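Local coordinates for Lmo0651 protein (Listeria monocytogenes serovar 1/2a, PDB 6EP3), which controls expression of the Listeria monocytogenes agr system and mediates virulence, probably as a GntR-family transcription factor that binds specific DNA sequences, at residues 112-115 / 116-120; 126-129 / 130-133; 176-179 / 180-184; 185-188 / 189-193; 203-206 / 207-211. All coordinates share one frame; numbering follows the deposited sequence.

All five contacts are short-range, each joining successive turns of one helix in an all-helical bundle, and lateral packing ties them together. Interactions 1 and 2, on consecutive helices with centres about 9 Å apart, meet through Met117. Met117 also bridges interactions 1 and 3, its CE lying 3.2 Å from Ser183 OG. Interaction 2 reaches interaction 3 through Tyr129 OH, 2.8 Å from Asn180 OD1; its His133 binds a 1,2-ethanediol and touches interaction 5, NE2 lying 4.0 Å from Leu209 CD1. Interactions 3 and 4 run on along helix 173-192, and both pack on interaction 5: Trp178 CH2 comes 3.3 Å from Glu208 CB, and Ile186 CD1 is 4.0 Å from Met205 SD.

Interaction 1: 112-115 / 116-120; sequences ARMQ and EMERF. With SO4 (sulfate ion), chain O; SO4 (sulfate ion), chain S.
Met114 and Glu118 meet one helical turn apart, with Met114 SD 3.5 Å from Glu118 OE1 where the two chains slant across each other. The backbone follows the usual i to i+4 pattern: Glu118 N donates to Met114 O, and the amides of Glu116, Met117 and Arg119 do the same for the carbonyls of Ala112, Arg113 and Gln115. All four carbonyl oxygens of 112-115 thus have a donor. Helix 107-123 belongs to the helical FCD domain of this GntR-family protein, and it turns Met114 and Met117 inward, onto helix 173-192, while Glu116, Glu118 and Arg119 lie on its more exposed side. There Arg119 grips Glu116 side-on in a two-bond salt bridge. Its NE donates to Glu116 OE1 at 2.7 Å, and NH2 reaches the syn lone pair of Glu116 OE2 at 2.9 Å in a nearly straight bond (172°), so both carboxylate oxygens are used. A bend in the arginine chain (chi3 85°) brings the guanidinium into line, and Phe120 CE1 lies over one of its faces, toward the rim. The remaining nitrogen, Arg119 NH1, donates to O2 of a sulfate at 2.9 Å. Arg113 uses its nitrogens differently: NE and NH2 converge on O4 of a second sulfate, each at 3.2 Å, whereas NH1 donates to the carbonyl oxygen of Arg135. Both sulfates probably come from the crystallisation liquor.

Interaction 2: 126-129 / 130-133; sequences LENY and FDAH. With EDO (1,2-ethanediol), chain L.
Tyr129 and Phe130 stand next to each other in the first turns of helix 126-142, and their rings leave the helix in different directions. Tyr129 O accepts the amide of His133 at 2.9 Å, and His133 CB rests 3.4 Å from that same Tyr129 O. With CG anti to the backbone nitrogen (chi1 178°), Tyr129 reaches across to helix 173-192, where its hydroxyl bonds to Asn180, while the ring meets Phe170 edge-to-face. Phe130 lies with its CB 3.6 Å from both Leu126 O and Glu127 O, its N bonds to Leu126 O, and its ring packs on Ile167 and His134. Helix 126-142 is one of the FCD-domain helices, and here it separates a wet flank from a buried one. On the wet flank, a water donates both to Glu127 O at 2.8 Å and to Asp131 OD1 at 2.9 Å, linking two acceptors that cannot bond to each other. On the buried flank, His133 NE2 shares a hydrogen bond of 2.9 Å with O1 of a 1,2-ethanediol lying at its ring edge, and Phe130 CE1 is 3.5 Å from the diol's O2. The diol probably comes from the crystallisation liquor, but its binding by His133, His134 and Tyr80 is consistent with a polar pocket lined on one side by Phe130.

Interaction 3: 176-179 / 180-184; sequences REWT and NKKSN
A CH-pi contact between Trp178 and Lys182, one turn apart on helix 173-192, is the main side-chain interaction here, in the first half of a long helix of the FCD domain. Lys182 CG lies over one face of the indole, 3.6 Å from the centroid of the six-membered ring and 12° off its normal. The lysine chain then bends at chi2 (-71°) and again at chi4, so that its far end stays with the ring: Lys182 CE is 3.5 Å from Trp178 CZ2, and NZ finishes 3.8 Å from Trp178 NE1. Lys181 approaches the same indole less closely, its chain crossing the ring system at about a right angle with CE near CD1. On another side of the helix, Thr179 O accepts two hydrogen bonds from one residue. Ser183 N donates at 2.9 Å in the ordinary helical way, and Ser183 OG adds a bond of 2.7 Å from the opposite face of the carbonyl plane, so the buried hydroxyl is satisfied within its own helix. The hydroxyl of Thr179 likewise bonds backward, to the carbonyl of Ile175. Around this turn, Trp178 and Lys182 lean on helix 195-219 at Glu208, Thr201 and Ser204, Thr179 faces His133 of helix 126-142, and Asn180 and Ser183 press against Met117 of helix 107-123.

Interaction 4: 185-188 / 189-193; sequences QIYE and LLAEG
Leu190 lies alongside Ile186, one turn earlier on helix 173-192, the two side chains pointing the same way. Followed outward, the leucine first meets backbone: its CB is 3.4 Å from Ile186 O and slightly farther from Tyr187 O. CG, placed beside the backbone nitrogen by chi1 (-73°), sits 3.3 Å from Ile186 O, the same oxygen that accepts the hydrogen bond of Leu190 N. At the tip, CD1 reaches Ile186 CG2 at 4.1 Å, and beyond this pair the side chain packs on Leu107, Leu110, Ala198 and Phe143. Leu190 therefore sits where the end of this helix meets helices 107-123 and 195-219. The helix stops here in a Schellman motif: Gly193 takes a positive phi (89°), a conformation glycine adopts readily, and one of the motif's two bonds back into the last turn runs from Gly193 N to Leu190 O at 3.1 Å. Before that turn-off the amides of Leu189, Ala191 and Glu192 still make regular helical bonds to Gln185, Tyr187 and Glu188. Ala191 CB lies over one face of the Tyr187 ring, with 4.5 Å to Tyr187 CZ, and Leu107 packs against both residues. On the outer surface Glu192 is extended beyond CG and runs past the carbonyl one turn back, CG 3.4 Å from Glu188 O. Glu188 OE1 and Glu192 OE1 stand 4.6 Å apart, close enough that their like charges probably repel mildly, although each carboxylate has a partner elsewhere: Glu188 bonds to Asn184, and Glu192 forms a salt bridge with Lys194.

Interaction 5: 203-206 / 207-211; sequences KSMF and AELTI
Lys203 O receives the amide of Ala207, whose CB also rests 3.4 Å from that oxygen, while the lysine chain is fully extended. Ser204 O is taken in turn by Glu208 N; the glutamate then bends at chi2 (60°) and sends its carboxylate onward to Gln212. Next comes Met205, which makes the apolar contact of the stretch. Its CG lies 4.0 Å from Leu209 CD1 as the two chains cross obliquely, and Leu209 CG tucks in 3.3 Å from Met205 O. Last is Phe206, whose carbonyl oxygen holds two bonds from one residue: Thr210 N at 2.9 Å and Thr210 OG1 at 2.8 Å, the hydroxyl coming from above the carbonyl plane (36° out of it) and the amide from the opposite face. The threonine can do this because chi1 (-63°) keeps OG1 beside its own backbone nitrogen. Phe206 and Thr210 both pack on helix 77-101, whereas Met205 and Leu209 face helix 173-192. A threonine hydroxyl bonded back to the carbonyl four residues earlier is a familiar feature of helices, and here it occurs in a helix that packs on both of these neighbours in the FCD-type helical bundle.

Interaction 1: 112-115 / 116-120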
loop_
_atom_site.group_PDB
_atom_site.type_symbol
_atom_site.label_atom_id
_atom_site.label_comp_id
_atom_site.label_asym_id
_atom_site.label_seq_id
_atom_site.Cartn_x
_atom_site.Cartn_y
_atom_site.Cartn_z
ATOM N N ALA B 112 15.227 7.446 20.079
ATOM C CA ALA B 112 16.396 7.525 19.207
ATOM C C ALA B 112 16.052 8.179 17.874
ATOM O O ALA B 112 16.836 8.977 17.348
ATOM C CB ALA B 112 16.985 6.133 18.989
ATOM N N ARG B 113 14.879 7.859 17.313
ATOM C CA ARG B 113 14.481 8.451 16.033
ATOM C C ARG B 113 14.222 9.950 16.167
ATOM O O ARG B 113 14.635 10.741 15.305
ATOM C CB ARG B 113 13.234 7.753 15.488
ATOM C CG ARG B 113 13.325 6.236 15.354
ATOM C CD ARG B 113 13.708 5.817 13.945
ATOM N NE ARG B 113 14.040 4.398 13.855
ATOM C CZ ARG B 113 13.266 3.481 13.277
ATOM N NH1 ARG B 113 12.104 3.828 12.726
ATOM N NH2 ARG B 113 13.654 2.214 13.242
ATOM N N MET B 114 13.536 10.355 17.237
ATOM C CA MET B 114 13.332 11.778 17.493
ATOM C C MET B 114 14.666 12.500 17.657
ATOM O O MET B 114 14.849 13.620 17.160
ATOM C CB MET B 114 12.457 11.961 18.737
ATOM C CG MET B 114 12.165 13.412 19.100
ATOM S SD MET B 114 13.428 14.118 20.193
ATOM C CE MET B 114 13.524 12.865 21.464
ATOM N N GLN B 115 15.621 11.864 18.339
ATOM C CA GLN B 115 16.919 12.499 18.532
ATOM C C GLN B 115 17.709 12.570 17.234
ATOM O O GLN B 115 18.481 13.513 17.038
ATOM C CB GLN B 115 17.713 11.761 19.606
ATOM C CG GLN B 115 17.180 12.007 21.000
ATOM C CD GLN B 115 18.251 11.904 22.064
ATOM O OE1 GLN B 115 18.204 12.611 23.067
ATOM N NE2 GLN B 115 19.216 11.013 21.857
ATOM N N GLU B 116 17.529 11.598 16.338
ATOM C CA GLU B 116 18.165 11.701 15.027
ATOM C C GLU B 116 17.576 12.857 14.234
ATOM O O GLU B 116 18.296 13.552 13.503
ATOM C CB GLU B 116 18.029 10.386 14.259
ATOM C CG GLU B 116 19.050 9.336 14.665
ATOM C CD GLU B 116 20.476 9.755 14.364
ATOM O OE1 GLU B 116 21.056 10.539 15.145
ATOM O OE2 GLU B 116 21.028 9.286 13.349
ATOM N N MET B 117 16.265 13.070 14.359
ATOM C CA MET B 117 15.666 14.287 13.820
ATOM C C MET B 117 16.371 15.526 14.362
ATOM O O MET B 117 16.770 16.416 13.603
ATOM C CB MET B 117 14.183 14.341 14.157
ATOM C CG MET B 117 13.315 13.458 13.311
ATOM S SD MET B 117 11.771 13.232 14.187
ATOM C CE MET B 117 10.929 14.693 13.603
ATOM N N GLU B 118 16.501 15.603 15.689
ATOM C CA GLU B 118 17.181 16.740 16.307
ATOM C C GLU B 118 18.586 16.923 15.739
ATOM O O GLU B 118 19.008 18.045 15.434
ATOM C CB GLU B 118 17.248 16.553 17.820
ATOM C CG GLU B 118 16.107 17.194 18.586
ATOM C CD GLU B 118 16.169 16.888 20.069
ATOM O OE1 GLU B 118 16.491 15.736 20.425
ATOM O OE2 GLU B 118 15.908 17.801 20.879
ATOM N N ARG B 119 19.328 15.823 15.603
ATOM C CA ARG B 119 20.713 15.895 15.154
ATOM C C ARG B 119 20.806 16.416 13.729
ATOM O O ARG B 119 21.621 17.296 13.427
ATOM C CB ARG B 119 21.364 14.517 15.263
ATOM C CG ARG B 119 22.744 14.448 14.633
ATOM C CD ARG B 119 23.486 13.194 15.069
ATOM N NE ARG B 119 23.165 12.027 14.253
ATOM C CZ ARG B 119 23.889 11.630 13.213
ATOM N NH1 ARG B 119 24.974 12.310 12.859
ATOM N NH2 ARG B 119 23.534 10.553 12.527
ATOM N N PHE B 120 19.987 15.871 12.830
ATOM C CA PHE B 120 20.061 16.304 11.440
ATOM C C PHE B 120 19.543 17.729 11.268
ATOM O O PHE B 120 20.038 18.467 10.407
ATOM C CB PHE B 120 19.313 15.311 10.554
ATOM C CG PHE B 120 20.062 14.025 10.345
ATOM C CD1 PHE B 120 21.393 14.043 9.955
ATOM C CD2 PHE B 120 19.454 12.802 10.577
ATOM C CE1 PHE B 120 22.096 12.863 9.767
ATOM C CE2 PHE B 120 20.151 11.617 10.395
ATOM C CZ PHE B 120 21.475 11.649 9.988
HETATM S S SO4 O . 17.019 1.190 15.144
HETATM O O1 SO4 O . 16.320 0.126 15.857
HETATM O O2 SO4 O . 17.247 0.779 13.761
HETATM O O3 SO4 O . 18.296 1.448 15.804
HETATM O O4 SO4 O . 16.209 2.407 15.157
HETATM S S SO4 S . 27.411 9.536 11.117
HETATM O O1 SO4 S . 26.413 8.872 10.282
HETATM O O2 SO4 S . 26.998 10.915 11.363
HETATM O O3 SO4 S . 28.701 9.530 10.432
HETATM O O4 SO4 S . 27.534 8.824 12.387
#

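Interaction 2: 126-129 / 130-133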
loop_
_atom_site.group_PDB
_atom_site.type_symbol
_atom_site.label_atom_id
_atom_site.label_comp_id
_atom_site.label_asym_id
_atom_site.label_seq_id
_atom_site.Cartn_x
_atom_site.Cartn_y
_atom_site.Cartn_z
ATOM N N LEU B 126 19.183 18.350 5.133
ATOM C CA LEU B 126 17.750 18.359 4.850
ATOM C C LEU B 126 17.235 16.982 4.453
ATOM O O LEU B 126 16.180 16.548 4.932
ATOM C CB LEU B 126 17.438 19.362 3.742
ATOM C CG LEU B 126 16.710 20.640 4.129
ATOM C CD1 LEU B 126 16.375 21.408 2.870
ATOM C CD2 LEU B 126 15.453 20.310 4.909
ATOM N N GLU B 127 17.954 16.286 3.572
ATOM C CA GLU B 127 17.509 14.965 3.138
ATOM C C GLU B 127 17.470 13.994 4.307
ATOM O O GLU B 127 16.501 13.238 4.473
ATOM C CB GLU B 127 18.423 14.438 2.029
ATOM C CG GLU B 127 18.288 15.158 0.686
ATOM C CD GLU B 127 18.725 16.612 0.734
ATOM O OE1 GLU B 127 19.572 16.956 1.589
ATOM O OE2 GLU B 127 18.216 17.412 -0.080
ATOM N N ASN B 128 18.512 14.006 5.135
ATOM C CA ASN B 128 18.536 13.106 6.276
ATOM C C ASN B 128 17.497 13.498 7.317
ATOM O O ASN B 128 16.931 12.623 7.974
ATOM C CB ASN B 128 19.934 13.069 6.883
ATOM C CG ASN B 128 20.872 12.181 6.097
ATOM O OD1 ASN B 128 20.492 11.094 5.661
ATOM N ND2 ASN B 128 22.110 12.631 5.920
ATOM N N TYR B 129 17.198 14.794 7.454
ATOM C CA TYR B 129 16.138 15.204 8.370
ATOM C C TYR B 129 14.773 14.725 7.891
ATOM O O TYR B 129 13.951 14.279 8.700
ATOM C CB TYR B 129 16.140 16.723 8.546
ATOM C CG TYR B 129 15.022 17.202 9.441
ATOM C CD1 TYR B 129 15.141 17.155 10.824
ATOM C CD2 TYR B 129 13.837 17.682 8.900
ATOM C CE1 TYR B 129 14.111 17.583 11.641
ATOM C CE2 TYR B 129 12.802 18.107 9.707
ATOM C CZ TYR B 129 12.942 18.054 11.073
ATOM O OH TYR B 129 11.905 18.484 11.869
ATOM N N PHE B 130 14.503 14.843 6.590
ATOM C CA PHE B 130 13.266 14.307 6.026
ATOM C C PHE B 130 13.161 12.807 6.282
ATOM O O PHE B 130 12.124 12.309 6.744
ATOM C CB PHE B 130 13.217 14.607 4.525
ATOM C CG PHE B 130 11.823 14.733 3.958
ATOM C CD1 PHE B 130 10.808 15.339 4.681
ATOM C CD2 PHE B 130 11.542 14.266 2.684
ATOM C CE1 PHE B 130 9.531 15.461 4.146
ATOM C CE2 PHE B 130 10.269 14.382 2.144
ATOM C CZ PHE B 130 9.263 14.982 2.876
ATOM N N ASP B 131 14.243 12.073 6.002
ATOM C CA ASP B 131 14.248 10.631 6.235
ATOM C C ASP B 131 14.023 10.304 7.709
ATOM O O ASP B 131 13.306 9.356 8.037
ATOM C CB ASP B 131 15.570 10.030 5.761
ATOM C CG ASP B 131 15.717 10.055 4.256
ATOM O OD1 ASP B 131 14.711 10.307 3.556
ATOM O OD2 ASP B 131 16.850 9.839 3.773
ATOM N N ALA B 132 14.618 11.089 8.613
ATOM C CA ALA B 132 14.490 10.819 10.042
ATOM C C ALA B 132 13.080 11.110 10.543
ATOM O O ALA B 132 12.545 10.374 11.382
ATOM C CB ALA B 132 15.525 11.647 10.814
ATOM N N HIS B 133 12.471 12.191 10.053
ATOM C CA HIS B 133 11.065 12.464 10.325
ATOM C C HIS B 133 10.190 11.301 9.868
ATOM O O HIS B 133 9.291 10.850 10.599
ATOM C CB HIS B 133 10.683 13.772 9.624
ATOM C CG HIS B 133 9.232 14.122 9.710
ATOM N ND1 HIS B 133 8.541 14.163 10.901
ATOM C CD2 HIS B 133 8.345 14.468 8.747
ATOM C CE1 HIS B 133 7.288 14.513 10.668
ATOM N NE2 HIS B 133 7.143 14.701 9.369
HETATM C C1 EDO L . 5.039 13.946 6.901
HETATM O O1 EDO L . 5.336 15.310 7.217
HETATM C C2 EDO L . 5.097 13.767 5.389
HETATM O O2 EDO L . 6.399 14.141 4.925
HETATM O O HOH W 1 15.231 12.751 2.041
#

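Interaction 3: 176-179 / 180-184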
loop_
_atom_site.group_PDB
_atom_site.type_symbol
_atom_site.label_atom_id
_atom_site.label_comp_id
_atom_site.label_asym_id
_atom_site.label_seq_id
_atom_site.Cartn_x
_atom_site.Cartn_y
_atom_site.Cartn_z
ATOM N N ARG B 176 11.281 23.135 11.318
ATOM C CA ARG B 176 11.999 21.941 11.757
ATOM C C ARG B 176 11.982 21.816 13.275
ATOM O O ARG B 176 11.730 20.732 13.819
ATOM C CB ARG B 176 13.438 21.966 11.246
ATOM C CG ARG B 176 13.572 21.702 9.769
ATOM C CD ARG B 176 14.917 21.084 9.445
ATOM N NE ARG B 176 16.033 21.817 10.035
ATOM C CZ ARG B 176 16.664 22.823 9.439
ATOM N NH1 ARG B 176 16.280 23.226 8.235
ATOM N NH2 ARG B 176 17.678 23.426 10.047
ATOM N N GLU B 177 12.246 22.920 13.977
ATOM C CA GLU B 177 12.292 22.881 15.433
ATOM C C GLU B 177 10.912 22.637 16.022
ATOM O O GLU B 177 10.777 21.920 17.019
ATOM C CB GLU B 177 12.889 24.176 15.978
ATOM C CG GLU B 177 14.382 24.294 15.739
ATOM C CD GLU B 177 14.948 25.609 16.218
ATOM O OE1 GLU B 177 14.160 26.485 16.636
ATOM O OE2 GLU B 177 16.185 25.764 16.183
ATOM N N TRP B 178 9.872 23.202 15.406
ATOM C CA TRP B 178 8.518 22.922 15.862
ATOM C C TRP B 178 8.176 21.448 15.689
ATOM O O TRP B 178 7.582 20.831 16.582
ATOM C CB TRP B 178 7.525 23.805 15.109
ATOM C CG TRP B 178 6.121 23.633 15.569
ATOM C CD1 TRP B 178 5.491 24.327 16.559
ATOM C CD2 TRP B 178 5.160 22.708 15.052
ATOM N NE1 TRP B 178 4.196 23.888 16.695
ATOM C CE2 TRP B 178 3.967 22.894 15.779
ATOM C CE3 TRP B 178 5.192 21.740 14.043
ATOM C CZ2 TRP B 178 2.818 22.148 15.531
ATOM C CZ3 TRP B 178 4.047 21.000 13.797
ATOM C CH2 TRP B 178 2.880 21.204 14.542
ATOM N N THR B 179 8.554 20.861 14.549
ATOM C CA THR B 179 8.288 19.443 14.325
ATOM C C THR B 179 9.062 18.574 15.309
ATOM O O THR B 179 8.536 17.574 15.812
ATOM C CB THR B 179 8.625 19.069 12.881
ATOM O OG1 THR B 179 7.971 19.979 11.988
ATOM C CG2 THR B 179 8.181 17.649 12.572
ATOM N N ASN B 180 10.308 18.947 15.610
ATOM C CA ASN B 180 11.081 18.203 16.600
ATOM C C ASN B 180 10.430 18.288 17.979
ATOM O O ASN B 180 10.345 17.284 18.702
ATOM C CB ASN B 180 12.516 18.727 16.658
ATOM C CG ASN B 180 13.275 18.508 15.362
ATOM O OD1 ASN B 180 12.809 17.809 14.457
ATOM N ND2 ASN B 180 14.465 19.097 15.273
ATOM N N LYS B 181 9.970 19.483 18.362
ATOM C CA LYS B 181 9.292 19.645 19.644
ATOM C C LYS B 181 8.018 18.816 19.699
ATOM O O LYS B 181 7.714 18.200 20.726
ATOM C CB LYS B 181 8.978 21.122 19.891
ATOM C CG LYS B 181 8.017 21.365 21.053
ATOM C CD LYS B 181 7.833 22.851 21.337
ATOM C CE LYS B 181 7.001 23.529 20.256
ATOM N NZ LYS B 181 6.934 25.007 20.451
ATOM N N LYS B 182 7.263 18.783 18.601
ATOM C CA LYS B 182 6.041 17.985 18.569
ATOM C C LYS B 182 6.353 16.500 18.688
ATOM O O LYS B 182 5.654 15.764 19.394
ATOM C CB LYS B 182 5.268 18.268 17.283
ATOM C CG LYS B 182 4.352 19.476 17.367
ATOM C CD LYS B 182 3.154 19.197 18.263
ATOM C CE LYS B 182 2.382 20.468 18.575
ATOM N NZ LYS B 182 3.202 21.425 19.371
ATOM N N SER B 183 7.406 16.044 18.007
ATOM C CA SER B 183 7.806 14.644 18.099
ATOM C C SER B 183 8.201 14.284 19.524
ATOM O O SER B 183 7.828 13.217 20.034
ATOM C CB SER B 183 8.963 14.377 17.140
ATOM O OG SER B 183 8.676 14.903 15.856
ATOM N N ASN B 184 8.950 15.169 20.188
ATOM C CA ASN B 184 9.323 14.916 21.575
ATOM C C ASN B 184 8.105 14.920 22.494
ATOM O O ASN B 184 8.024 14.118 23.430
ATOM C CB ASN B 184 10.345 15.946 22.049
ATOM C CG ASN B 184 10.727 15.741 23.492
ATOM O OD1 ASN B 184 11.478 14.824 23.818
ATOM N ND2 ASN B 184 10.205 16.588 24.370
#

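Interaction 4: 185-188 / 189-193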
loop_
_atom_site.group_PDB
_atom_site.type_symbol
_atom_site.label_atom_id
_atom_site.label_comp_id
_atom_site.label_asym_id
_atom_site.label_seq_id
_atom_site.Cartn_x
_atom_site.Cartn_y
_atom_site.Cartn_z
ATOM N N GLN B 185 7.152 15.820 22.245
ATOM C CA GLN B 185 5.925 15.844 23.033
ATOM C C GLN B 185 5.147 14.545 22.870
ATOM O O GLN B 185 4.602 14.006 23.840
ATOM C CB GLN B 185 5.060 17.029 22.600
ATOM C CG GLN B 185 5.249 18.296 23.406
ATOM C CD GLN B 185 4.498 19.473 22.812
ATOM O OE1 GLN B 185 3.475 19.302 22.147
ATOM N NE2 GLN B 185 5.009 20.676 23.041
ATOM N N ILE B 186 5.082 14.034 21.641
ATOM C CA ILE B 186 4.400 12.767 21.389
ATOM C C ILE B 186 5.092 11.639 22.145
ATOM O O ILE B 186 4.441 10.820 22.808
ATOM C CB ILE B 186 4.335 12.490 19.877
ATOM C CG1 ILE B 186 3.326 13.431 19.213
ATOM C CG2 ILE B 186 3.955 11.043 19.608
ATOM C CD1 ILE B 186 3.595 13.676 17.742
ATOM N N TYR B 187 6.423 11.586 22.057
ATOM C CA TYR B 187 7.175 10.573 22.794
ATOM C C TYR B 187 6.885 10.656 24.288
ATOM O O TYR B 187 6.673 9.635 24.952
ATOM C CB TYR B 187 8.676 10.725 22.542
ATOM C CG TYR B 187 9.507 10.040 23.608
ATOM C CD1 TYR B 187 9.714 8.667 23.572
ATOM C CD2 TYR B 187 10.055 10.758 24.667
ATOM C CE1 TYR B 187 10.455 8.029 24.545
ATOM C CE2 TYR B 187 10.793 10.126 25.653
ATOM C CZ TYR B 187 10.992 8.762 25.583
ATOM O OH TYR B 187 11.729 8.124 26.554
ATOM N N GLU B 188 6.900 11.872 24.841
ATOM C CA GLU B 188 6.723 12.036 26.278
ATOM C C GLU B 188 5.318 11.652 26.716
ATOM O O GLU B 188 5.144 10.988 27.744
ATOM C CB GLU B 188 7.035 13.477 26.685
ATOM C CG GLU B 188 8.517 13.769 26.827
ATOM C CD GLU B 188 8.798 15.199 27.245
ATOM O OE1 GLU B 188 7.874 15.872 27.750
ATOM O OE2 GLU B 188 9.948 15.650 27.066
ATOM N N LEU B 189 4.303 12.055 25.951
ATOM C CA LEU B 189 2.941 11.676 26.304
ATOM C C LEU B 189 2.763 10.168 26.233
ATOM O O LEU B 189 2.152 9.569 27.125
ATOM C CB LEU B 189 1.941 12.389 25.399
ATOM C CG LEU B 189 1.891 13.906 25.580
ATOM C CD1 LEU B 189 1.089 14.545 24.464
ATOM C CD2 LEU B 189 1.310 14.270 26.937
ATOM N N LEU B 190 3.346 9.527 25.214
ATOM C CA LEU B 190 3.264 8.074 25.135
ATOM C C LEU B 190 3.950 7.424 26.327
ATOM O O LEU B 190 3.411 6.487 26.929
ATOM C CB LEU B 190 3.886 7.585 23.827
ATOM C CG LEU B 190 3.081 7.842 22.553
ATOM C CD1 LEU B 190 3.812 7.294 21.341
ATOM C CD2 LEU B 190 1.688 7.238 22.665
ATOM N N ALA B 191 5.122 7.939 26.712
ATOM C CA ALA B 191 5.853 7.358 27.832
ATOM C C ALA B 191 5.116 7.554 29.150
ATOM O O ALA B 191 5.224 6.710 30.047
ATOM C CB ALA B 191 7.257 7.959 27.908
ATOM N N GLU B 192 4.372 8.648 29.287
ATOM C CA GLU B 192 3.593 8.902 30.492
ATOM C C GLU B 192 2.223 8.240 30.465
ATOM O O GLU B 192 1.530 8.241 31.488
ATOM C CB GLU B 192 3.422 10.409 30.704
ATOM C CG GLU B 192 4.695 11.118 31.133
ATOM C CD GLU B 192 4.627 12.618 30.928
ATOM O OE1 GLU B 192 5.697 13.246 30.773
ATOM O OE2 GLU B 192 3.504 13.166 30.921
ATOM N N GLY B 193 1.808 7.700 29.322
ATOM C CA GLY B 193 0.542 7.008 29.226
ATOM C C GLY B 193 -0.645 7.873 28.872
ATOM O O GLY B 193 -1.779 7.382 28.909
#

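Interaction 5: 203-206 / 207-211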
loop_
_atom_site.group_PDB
_atom_site.type_symbol
_atom_site.label_atom_id
_atom_site.label_comp_id
_atom_site.label_asym_id
_atom_site.label_seq_id
_atom_site.Cartn_x
_atom_site.Cartn_y
_atom_site.Cartn_z
ATOM N N LYS B 203 -2.416 14.619 15.761
ATOM C CA LYS B 203 -3.363 15.279 14.872
ATOM C C LYS B 203 -2.978 16.735 14.643
ATOM O O LYS B 203 -3.033 17.230 13.511
ATOM C CB LYS B 203 -4.773 15.168 15.451
ATOM C CG LYS B 203 -5.817 16.006 14.739
ATOM C CD LYS B 203 -7.217 15.680 15.240
ATOM C CE LYS B 203 -8.273 16.463 14.474
ATOM N NZ LYS B 203 -9.654 16.152 14.945
ATOM N N SER B 204 -2.564 17.430 15.706
ATOM C CA SER B 204 -2.138 18.821 15.575
ATOM C C SER B 204 -0.897 18.939 14.698
ATOM O O SER B 204 -0.801 19.845 13.861
ATOM C CB SER B 204 -1.867 19.409 16.959
ATOM O OG SER B 204 -1.179 20.644 16.865
ATOM N N MET B 205 0.068 18.036 14.891
ATOM C CA MET B 205 1.265 18.017 14.058
ATOM C C MET B 205 0.901 17.888 12.588
ATOM O O MET B 205 1.384 18.651 11.739
ATOM C CB MET B 205 2.173 16.863 14.487
ATOM C CG MET B 205 3.540 16.848 13.816
ATOM S SD MET B 205 4.514 15.373 14.209
ATOM C CE MET B 205 3.497 14.098 13.460
ATOM N N PHE B 206 0.041 16.918 12.271
ATOM C CA PHE B 206 -0.328 16.695 10.878
ATOM C C PHE B 206 -1.116 17.874 10.318
ATOM O O PHE B 206 -0.930 18.252 9.158
ATOM C CB PHE B 206 -1.119 15.394 10.746
ATOM C CG PHE B 206 -0.254 14.172 10.619
ATOM C CD1 PHE B 206 0.289 13.809 9.399
ATOM C CD2 PHE B 206 0.037 13.401 11.732
ATOM C CE1 PHE B 206 1.088 12.686 9.288
ATOM C CE2 PHE B 206 0.841 12.281 11.627
ATOM C CZ PHE B 206 1.367 11.925 10.404
ATOM N N ALA B 207 -1.978 18.486 11.133
ATOM C CA ALA B 207 -2.746 19.634 10.656
ATOM C C ALA B 207 -1.835 20.809 10.332
ATOM O O ALA B 207 -2.002 21.475 9.298
ATOM C CB ALA B 207 -3.788 20.037 11.699
ATOM N N GLU B 208 -0.853 21.069 11.192
ATOM C CA GLU B 208 0.061 22.172 10.928
ATOM C C GLU B 208 0.925 21.885 9.707
ATOM O O GLU B 208 1.177 22.782 8.892
ATOM C CB GLU B 208 0.923 22.452 12.157
ATOM C CG GLU B 208 1.946 23.559 11.960
ATOM C CD GLU B 208 1.303 24.887 11.603
ATOM O OE1 GLU B 208 0.180 25.158 12.085
ATOM O OE2 GLU B 208 1.923 25.660 10.842
ATOM N N LEU B 209 1.360 20.634 9.535
ATOM C CA LEU B 209 2.164 20.336 8.354
ATOM C C LEU B 209 1.330 20.366 7.079
ATOM O O LEU B 209 1.851 20.710 6.014
ATOM C CB LEU B 209 2.863 18.988 8.507
ATOM C CG LEU B 209 3.870 18.921 9.656
ATOM C CD1 LEU B 209 4.320 17.492 9.917
ATOM C CD2 LEU B 209 5.061 19.818 9.346
ATOM N N THR B 210 0.029 20.084 7.175
ATOM C CA THR B 210 -0.860 20.241 6.029
ATOM C C THR B 210 -1.008 21.708 5.657
ATOM O O THR B 210 -0.950 22.080 4.474
ATOM C CB THR B 210 -2.228 19.632 6.349
ATOM O OG1 THR B 210 -2.093 18.222 6.565
ATOM C CG2 THR B 210 -3.213 19.887 5.222
ATOM N N ILE B 211 -1.210 22.559 6.666
ATOM C CA ILE B 211 -1.254 23.996 6.423
ATOM C C ILE B 211 0.024 24.452 5.732
ATOM O O ILE B 211 -0.014 25.208 4.753
ATOM C CB ILE B 211 -1.485 24.760 7.740
ATOM C CG1 ILE B 211 -2.973 24.802 8.076
ATOM C CG2 ILE B 211 -0.940 26.176 7.637
ATOM C CD1 ILE B 211 -3.762 25.748 7.197
#